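Local coordinates for protein malyl-CoA lyase/beta-methylmalyl-CoA lyase (Methylobacterium extorquens, PDB 5UGR) that belongs to the HpcH/HpaI aldolase/citrate lyase family, folds as a TIM barrel and binds a magnesium ion, at residues N58-L63 / V90-A95; M161-A166 / P224-F229; A209-L214 / A246-E251. All coordinates share one frame; numbering follows the deposited sequence.

Contact 1 of 3, residues N58-L63 / V90-A95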
loop_
_atom_site.group_PDB
_atom_site.type_symbol
_atom_site.label_atom_id
_atom_site.label_comp_id
_atom_site.label_asym_id
_atom_site.label_seq_id
_atom_site.Cartn_x
_atom_site.Cartn_y
_atom_site.Cartn_z
ATOM N N ASN A 58 17.494 29.251 -27.309
ATOM C CA ASN A 58 18.314 30.196 -26.550
ATOM C C ASN A 58 19.076 29.482 -25.461
ATOM O O ASN A 58 20.293 29.726 -25.253
ATOM C CB ASN A 58 17.500 31.315 -25.926
ATOM C CG ASN A 58 16.815 32.234 -26.944
ATOM O OD1 ASN A 58 17.194 32.313 -28.133
ATOM N ND2 ASN A 58 15.835 32.967 -26.464
ATOM N N ILE A 59 18.368 28.581 -24.752
ATOM C CA ILE A 59 19.037 27.862 -23.681
ATOM C C ILE A 59 20.140 26.890 -24.126
ATOM O O ILE A 59 21.185 26.763 -23.510
ATOM C CB ILE A 59 17.932 27.132 -22.811
ATOM C CG1 ILE A 59 17.209 28.199 -21.976
ATOM C CG2 ILE A 59 18.561 26.061 -21.913
ATOM C CD1 ILE A 59 15.973 27.714 -21.223
ATOM N N ILE A 60 19.917 26.240 -25.256
ATOM C CA ILE A 60 20.936 25.387 -25.807
ATOM C C ILE A 60 22.206 26.219 -26.092
ATOM O O ILE A 60 23.326 25.833 -25.736
ATOM C CB ILE A 60 20.425 24.684 -27.078
ATOM C CG1 ILE A 60 19.415 23.573 -26.689
ATOM C CG2 ILE A 60 21.595 24.077 -27.836
ATOM C CD1 ILE A 60 18.670 22.946 -27.846
ATOM N N GLN A 61 22.003 27.370 -26.713
ATOM C CA GLN A 61 23.137 28.257 -27.050
ATOM C C GLN A 61 23.817 28.726 -25.751
ATOM O O GLN A 61 25.070 28.665 -25.621
ATOM C CB GLN A 61 22.662 29.445 -27.942
ATOM C CG GLN A 61 23.677 30.587 -27.985
ATOM C CD GLN A 61 23.394 31.639 -29.025
ATOM O OE1 GLN A 61 24.253 31.929 -29.816
ATOM N NE2 GLN A 61 22.194 32.237 -29.011
ATOM N N ALA A 62 22.988 29.115 -24.743
ATOM C CA ALA A 62 23.562 29.641 -23.513
ATOM C C ALA A 62 24.355 28.547 -22.755
ATOM O O ALA A 62 25.483 28.809 -22.279
ATOM C CB ALA A 62 22.467 30.205 -22.613
ATOM N N LEU A 63 23.806 27.342 -22.659
ATOM C CA LEU A 63 24.514 26.287 -21.981
ATOM C C LEU A 63 25.799 25.874 -22.667
ATOM O O LEU A 63 26.770 25.513 -22.002
ATOM C CB LEU A 63 23.627 25.030 -21.795
ATOM C CG LEU A 63 22.537 25.149 -20.742
ATOM C CD1 LEU A 63 21.560 24.010 -20.939
ATOM C CD2 LEU A 63 23.155 25.111 -19.375
ATOM N N VAL A 90 14.495 16.253 -24.633
ATOM C CA VAL A 90 15.243 15.643 -25.761
ATOM C C VAL A 90 16.258 16.647 -26.332
ATOM O O VAL A 90 17.444 16.348 -26.422
ATOM C CB VAL A 90 14.280 15.149 -26.874
ATOM C CG1 VAL A 90 15.072 14.792 -28.147
ATOM C CG2 VAL A 90 13.514 13.923 -26.390
ATOM N N ASP A 91 15.795 17.839 -26.698
ATOM C CA ASP A 91 16.701 18.752 -27.432
ATOM C C ASP A 91 17.864 19.216 -26.547
ATOM O O ASP A 91 19.013 19.257 -26.975
ATOM C CB ASP A 91 15.971 19.950 -27.995
ATOM C CG ASP A 91 15.029 19.613 -29.098
ATOM O OD1 ASP A 91 14.951 18.448 -29.522
ATOM O OD2 ASP A 91 14.452 20.588 -29.649
ATOM N N ILE A 92 17.570 19.556 -25.299
ATOM C CA ILE A 92 18.610 20.105 -24.431
ATOM C C ILE A 92 19.525 19.030 -23.919
ATOM O O ILE A 92 20.764 19.239 -23.914
ATOM C CB ILE A 92 18.042 20.996 -23.312
ATOM C CG1 ILE A 92 17.242 22.138 -23.908
ATOM C CG2 ILE A 92 19.130 21.479 -22.368
ATOM C CD1 ILE A 92 16.302 22.908 -22.982
ATOM N N VAL A 93 18.979 17.873 -23.474
ATOM C CA VAL A 93 19.874 16.868 -22.961
ATOM C C VAL A 93 20.759 16.327 -24.106
ATOM O O VAL A 93 21.976 16.088 -23.901
ATOM C CB VAL A 93 19.155 15.744 -22.174
ATOM C CG1 VAL A 93 20.113 14.681 -21.684
ATOM C CG2 VAL A 93 18.377 16.334 -20.992
ATOM N N GLU A 94 20.213 16.196 -25.304
ATOM C CA GLU A 94 21.050 15.727 -26.429
ATOM C C GLU A 94 22.196 16.677 -26.707
ATOM O O GLU A 94 23.306 16.222 -26.964
ATOM C CB GLU A 94 20.202 15.511 -27.687
ATOM C CG GLU A 94 19.397 14.223 -27.696
ATOM C CD GLU A 94 18.638 13.981 -28.993
ATOM O OE1 GLU A 94 18.647 14.838 -29.908
ATOM O OE2 GLU A 94 18.057 12.869 -29.098
ATOM N N ALA A 95 21.910 17.990 -26.655
ATOM C CA ALA A 95 22.851 19.018 -27.152
ATOM C C ALA A 95 23.816 19.578 -26.136
ATOM O O ALA A 95 24.781 20.228 -26.533
ATOM C CB ALA A 95 22.086 20.142 -27.807
#
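Ile60 and Ile92 cross at a slant, touching through their CG1 atoms, Ile60 CG1 3.8 Å from Ile92 CG1, in the middle of two helix segments that run nearly parallel. The axes of 58-63 and 90-95 approach to 9.9 Å at a crossing angle of -17°, and the same two residues have the nearest pair of CA atoms, 5.9 Å apart.

Each branch of Ile60 finds a different partner. Its CG1 arm is anti to the carbonyl carbon (chi1 -73°) and continues extended, which carries CD1 across the interface to lie 3.8 Å from the backbone O of Asp91. The other branch, CG2, turns toward the C-terminal end of the second helix, where it rests 4.0 Å from Ala95 CB.

Ile92 meets three residues of the facing helix. Besides Ile60 at CG1, its CD1 end, at the tip of an extended arm, comes 4.0 Å from Ile59 CG2, whereas Ile92 CG2 lies 3.8 Å from Leu63 CD1, the Leu63 and Ile92 side chains crossing at about a right angle. Ile59, Ile92 and Leu63 are buried, and Leu43 touches both Ile59 and Ile92, so this side of the seam faces inward.

No hydrogen bond joins the segments themselves. The carboxylate of Asp91 forms a salt bridge with Arg87 of its own helix, while Asn64 donates to Ala95 O just beyond the first segment. Aliphatic packing of this kind, between helices 52-65 and 85-95 on either side of strand 72-76 in sequence, is characteristic of consecutive outer helices of a TIM barrel.

Contact 2 of 3, residues M161-A166 / P224-F229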
loop_
_atom_site.group_PDB
_atom_site.type_symbol
_atom_site.label_atom_id
_atom_site.label_comp_id
_atom_site.label_asym_id
_atom_site.label_seq_id
_atom_site.Cartn_x
_atom_site.Cartn_y
_atom_site.Cartn_z
ATOM N N MET A 161 14.145 19.270 -3.237
ATOM C CA MET A 161 12.771 19.713 -3.479
ATOM C C MET A 161 12.711 21.208 -3.191
ATOM O O MET A 161 13.267 21.657 -2.168
ATOM C CB MET A 161 11.747 18.987 -2.579
ATOM C CG MET A 161 11.937 17.492 -2.417
ATOM S SD MET A 161 10.656 16.664 -1.412
ATOM C CE MET A 161 10.083 15.651 -2.748
ATOM N N SER A 162 12.030 21.941 -4.096
ATOM C CA SER A 162 11.760 23.345 -3.863
ATOM C C SER A 162 10.281 23.547 -3.541
ATOM O O SER A 162 9.438 22.966 -4.221
ATOM C CB SER A 162 12.088 24.193 -5.087
ATOM O OG SER A 162 13.496 24.397 -5.267
ATOM N N PHE A 163 10.010 24.402 -2.521
ATOM C CA PHE A 163 8.654 24.794 -2.160
ATOM C C PHE A 163 8.243 25.971 -3.004
ATOM O O PHE A 163 8.666 27.106 -2.772
ATOM C CB PHE A 163 8.563 25.061 -0.691
ATOM C CG PHE A 163 7.255 25.609 -0.265
ATOM C CD1 PHE A 163 6.092 24.962 -0.625
ATOM C CD2 PHE A 163 7.176 26.843 0.411
ATOM C CE1 PHE A 163 4.855 25.514 -0.267
ATOM C CE2 PHE A 163 5.939 27.366 0.792
ATOM C CZ PHE A 163 4.801 26.722 0.426
ATOM N N GLY A 164 7.365 25.705 -3.989
ATOM C CA GLY A 164 6.872 26.755 -4.884
ATOM C C GLY A 164 5.718 27.496 -4.270
ATOM O O GLY A 164 4.543 27.218 -4.569
ATOM N N VAL A 165 6.030 28.450 -3.408
ATOM C CA VAL A 165 5.019 29.091 -2.557
ATOM C C VAL A 165 3.877 29.756 -3.313
ATOM O O VAL A 165 2.730 29.680 -2.874
ATOM C CB VAL A 165 5.686 30.026 -1.509
ATOM C CG1 VAL A 165 6.379 31.198 -2.196
ATOM C CG2 VAL A 165 4.650 30.499 -0.480
ATOM N N ALA A 166 4.172 30.446 -4.407
ATOM C CA ALA A 166 3.084 31.176 -5.086
ATOM C C ALA A 166 2.125 30.251 -5.813
ATOM O O ALA A 166 0.862 30.388 -5.754
ATOM C CB ALA A 166 3.660 32.214 -6.045
ATOM N N PRO A 224 16.235 20.477 1.202
ATOM C CA PRO A 224 15.006 21.267 1.213
ATOM C C PRO A 224 15.324 22.731 0.880
ATOM O O PRO A 224 16.108 23.387 1.601
ATOM C CB PRO A 224 14.530 21.142 2.663
ATOM C CG PRO A 224 15.673 20.643 3.485
ATOM C CD PRO A 224 16.815 20.331 2.564
ATOM N N ILE A 225 14.643 23.220 -0.174
ATOM C CA ILE A 225 14.892 24.556 -0.726
ATOM C C ILE A 225 13.595 25.340 -0.695
ATOM O O ILE A 225 12.529 24.843 -1.108
ATOM C CB ILE A 225 15.422 24.485 -2.194
ATOM C CG1 ILE A 225 16.606 23.511 -2.294
ATOM C CG2 ILE A 225 15.769 25.878 -2.673
ATOM C CD1 ILE A 225 17.818 23.863 -1.495
ATOM N N ASP A 226 13.670 26.601 -0.229
ATOM C CA ASP A 226 12.491 27.466 -0.198
ATOM C C ASP A 226 12.396 28.220 -1.508
ATOM O O ASP A 226 13.427 28.586 -2.098
ATOM C CB ASP A 226 12.627 28.444 0.982
ATOM C CG ASP A 226 11.343 29.174 1.324
ATOM O OD1 ASP A 226 10.241 28.624 1.052
ATOM O OD2 ASP A 226 11.474 30.345 1.789
ATOM N N GLY A 227 11.178 28.512 -1.938
ATOM C CA GLY A 227 10.917 29.109 -3.235
ATOM C C GLY A 227 10.987 30.656 -3.263
ATOM O O GLY A 227 11.684 31.273 -2.443
ATOM N N PRO A 228 10.263 31.261 -4.190
ATOM C CA PRO A 228 10.433 32.677 -4.475
ATOM C C PRO A 228 9.786 33.582 -3.441
ATOM O O PRO A 228 8.802 33.188 -2.798
ATOM C CB PRO A 228 9.748 32.833 -5.838
ATOM C CG PRO A 228 8.685 31.752 -5.825
ATOM C CD PRO A 228 9.303 30.595 -5.099
ATOM N N PHE A 229 10.325 34.811 -3.330
ATOM C CA PHE A 229 9.787 35.911 -2.521
ATOM C C PHE A 229 9.742 37.101 -3.464
ATOM O O PHE A 229 10.764 37.475 -4.039
ATOM C CB PHE A 229 10.721 36.166 -1.367
ATOM C CG PHE A 229 10.293 37.286 -0.442
ATOM C CD1 PHE A 229 9.415 37.039 0.596
ATOM C CD2 PHE A 229 10.709 38.598 -0.648
ATOM C CE1 PHE A 229 9.022 38.055 1.450
ATOM C CE2 PHE A 229 10.339 39.620 0.219
ATOM C CZ PHE A 229 9.484 39.354 1.260
#
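The Phe163 ring and the Asp226 carboxylate lie side by side, pointing the same way, their planes only 7° apart. Asp226 OD1 sits at the ring edge, in plane, 3.6 Å from Phe163 CD2. One ring face is covered from its own segment by Val165 CA, 3.8 Å above the ring plane and offset toward the rim; Tyr168 adds an edge-to-face ring contact. With CG anti to the backbone N in both Phe163 and Asp226, the two groups extend together on the same face of the sheet.

The backbones pair as parallel, neighbouring barrel strands, with Ser162 opposite Ile225. Ile225 N donates to Met161 O at 2.9 Å, and Phe163 N donates to Ile225 O at 2.9 Å with an N-H...O angle of 158°. Ser162 CA adds a CA-H...O contact of 3.2 Å to that same Ile225 O. On the opposite face from Phe163, Ser162 OG packs 3.6 Å from Ile225 CB while hydrogen-bonding to Glu136 and Trp254.

Past the strand ends, Gly164 makes an inverse gamma turn and occupies the N-cap position of the next helix; segment 161-166 leads directly into the magnesium ligand Asp167. Val165 CG1, set between the backbone N and the carbonyl carbon (chi1 65°), comes 3.2 Å from Pro228 O, and the two side chains slide past each other in opposite directions.

Both carboxylate oxygens of the buried Asp226 have polar partners, OD1 with Gln210 and OD2 in a salt bridge with Lys253. These bonds would fix its rotation, and a carboxylate beside the C-H edge of a ring is probably favourable electrostatically.

Contact 3 of 3, residues A209-L214 / A246-E251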
loop_
_atom_site.group_PDB
_atom_site.type_symbol
_atom_site.label_atom_id
_atom_site.label_comp_id
_atom_site.label_asym_id
_atom_site.label_seq_id
_atom_site.Cartn_x
_atom_site.Cartn_y
_atom_site.Cartn_z
ATOM N N ALA A 209 3.225 23.593 5.094
ATOM C CA ALA A 209 3.846 23.211 3.845
ATOM C C ALA A 209 5.352 23.042 3.956
ATOM O O ALA A 209 5.932 22.035 3.513
ATOM C CB ALA A 209 3.517 24.232 2.766
ATOM N N GLN A 210 5.994 24.055 4.546
ATOM C CA GLN A 210 7.464 24.006 4.683
ATOM C C GLN A 210 7.948 22.855 5.556
ATOM O O GLN A 210 8.882 22.162 5.216
ATOM C CB GLN A 210 7.984 25.341 5.230
ATOM C CG GLN A 210 7.937 26.452 4.156
ATOM C CD GLN A 210 8.463 27.766 4.686
ATOM O OE1 GLN A 210 8.292 28.096 5.846
ATOM N NE2 GLN A 210 9.108 28.529 3.835
ATOM N N ASN A 211 7.261 22.637 6.682
ATOM C CA ASN A 211 7.662 21.579 7.577
ATOM C C ASN A 211 7.407 20.221 6.938
ATOM O O ASN A 211 8.210 19.304 7.078
ATOM C CB ASN A 211 6.967 21.654 8.925
ATOM C CG ASN A 211 7.633 22.653 9.911
ATOM O OD1 ASN A 211 8.494 22.278 10.721
ATOM N ND2 ASN A 211 7.246 23.912 9.825
ATOM N N ARG A 212 6.267 20.035 6.283
ATOM C CA ARG A 212 6.019 18.716 5.676
ATOM C C ARG A 212 7.019 18.408 4.602
ATOM O O ARG A 212 7.525 17.274 4.542
ATOM C CB ARG A 212 4.596 18.596 5.157
ATOM C CG ARG A 212 4.256 17.149 4.772
ATOM C CD ARG A 212 2.778 17.026 4.418
ATOM N NE ARG A 212 2.537 15.711 3.859
ATOM C CZ ARG A 212 1.392 15.313 3.366
ATOM N NH1 ARG A 212 0.331 16.143 3.337
ATOM N NH2 ARG A 212 1.351 14.119 2.790
ATOM N N MET A 213 7.310 19.393 3.759
ATOM C CA MET A 213 8.337 19.151 2.739
ATOM C C MET A 213 9.718 18.925 3.319
ATOM O O MET A 213 10.435 18.017 2.860
ATOM C CB MET A 213 8.371 20.305 1.722
ATOM C CG MET A 213 9.127 19.975 0.443
ATOM S SD MET A 213 9.511 21.377 -0.603
ATOM C CE MET A 213 10.961 21.964 0.263
ATOM N N LEU A 214 10.054 19.695 4.347
ATOM C CA LEU A 214 11.318 19.507 5.066
ATOM C C LEU A 214 11.475 18.079 5.584
ATOM O O LEU A 214 12.527 17.447 5.418
ATOM C CB LEU A 214 11.408 20.490 6.212
ATOM C CG LEU A 214 12.587 20.305 7.200
ATOM C CD1 LEU A 214 13.808 20.955 6.668
ATOM C CD2 LEU A 214 12.220 20.748 8.564
ATOM N N ALA A 246 15.486 28.709 7.276
ATOM C CA ALA A 246 16.814 28.175 7.663
ATOM C C ALA A 246 16.772 27.607 9.068
ATOM O O ALA A 246 17.437 26.582 9.352
ATOM C CB ALA A 246 17.862 29.262 7.554
ATOM N N ALA A 247 16.031 28.266 9.972
ATOM C CA ALA A 247 15.939 27.793 11.355
ATOM C C ALA A 247 15.354 26.394 11.432
ATOM O O ALA A 247 15.714 25.623 12.313
ATOM C CB ALA A 247 15.149 28.751 12.208
ATOM N N LEU A 248 14.429 26.092 10.537
ATOM C CA LEU A 248 13.856 24.725 10.449
ATOM C C LEU A 248 14.805 23.667 9.933
ATOM O O LEU A 248 14.582 22.458 10.107
ATOM C CB LEU A 248 12.702 24.687 9.512
ATOM C CG LEU A 248 11.486 25.411 9.826
ATOM C CD1 LEU A 248 10.479 25.293 8.662
ATOM C CD2 LEU A 248 10.865 24.894 11.151
ATOM N N GLY A 249 15.796 24.105 9.151
ATOM C CA GLY A 249 16.669 23.164 8.454
ATOM C C GLY A 249 16.706 23.288 6.947
ATOM O O GLY A 249 17.311 22.422 6.293
ATOM N N PHE A 250 16.017 24.277 6.367
ATOM C CA PHE A 250 16.159 24.470 4.920
ATOM C C PHE A 250 17.596 24.880 4.582
ATOM O O PHE A 250 18.276 25.534 5.388
ATOM C CB PHE A 250 15.228 25.560 4.403
ATOM C CG PHE A 250 13.799 25.118 4.149
ATOM C CD1 PHE A 250 12.984 24.634 5.182
ATOM C CD2 PHE A 250 13.324 25.069 2.864
ATOM C CE1 PHE A 250 11.691 24.171 4.925
ATOM C CE2 PHE A 250 12.044 24.632 2.606
ATOM C CZ PHE A 250 11.224 24.172 3.641
ATOM N N GLU A 251 18.024 24.495 3.386
ATOM C CA GLU A 251 19.404 24.650 2.957
ATOM C C GLU A 251 19.642 25.783 2.004
ATOM O O GLU A 251 20.805 26.145 1.790
ATOM C CB GLU A 251 19.753 23.293 2.249
ATOM C CG GLU A 251 21.105 23.105 1.852
ATOM C CD GLU A 251 21.386 21.641 1.625
ATOM O OE1 GLU A 251 22.347 21.480 0.875
ATOM O OE2 GLU A 251 20.694 20.789 2.288
#
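Phe250 packs its ring against Gln210, Met213 and Leu214 in the largely apolar part of the contact. Gln210 O lies at the ring edge, near its plane, 3.5 Å from Phe250 CZ, and Gln210 CB is 3.8 Å from the same CZ. Met213 and Leu214 approach the ring obliquely: Met213 CE comes within 3.7 Å of Phe250 CE2, helped by a bend at chi3 (81°), and Leu214 CB stands 3.9 Å from Phe250 CE1.

Leu248 packs on polar groups as well as apolar ones. Leu248 CD2 is 3.6 Å from Asn211 OD1 and Leu248 CD1 3.7 Å from Asn211 ND2. These methyl contacts are plain packing; the hydrogen bond of Asn211 ND2 goes to Leu207 O, just outside the segment. Leu214 CD2 lies 3.3 Å from Leu248 O and also against Leu248 CB, and Leu214 CD1 touches the Gly249 backbone.

No hydrogen bond crosses between the segments. Gly249, at phi 122°, ends its helix in a Schellman motif and redirects the chain into Phe250.

The contact joins helix 207-220 to the end of helix 235-248, packed against strands 158-163 and 223-226, which Met213 and Leu214 touch, while Tyr186 of a neighbouring subunit packs on Leu248.

How the contacts relate
Along the chain, contact 1 closes before contact 2 opens, whereas the segments of contacts 2 and 3 alternate: strand 158-163, helix 207-220, strand 223-226 and helix 235-248. Contacts 2 and 3 have centres 10 Å apart and touch directly; Pro224 O lies 2.8 Å from Glu251 N, a probable hydrogen bond. Contact 1 stands apart, its centre 25 Å from that of contact 2 and 33 Å from that of contact 3, on the other side of the chain's centre from contact 3. All three belong to one eight-stranded barrel: contacts 2 and 3 join one region of wall strands and covering helices, while contact 1 lies in the helical layer far from it.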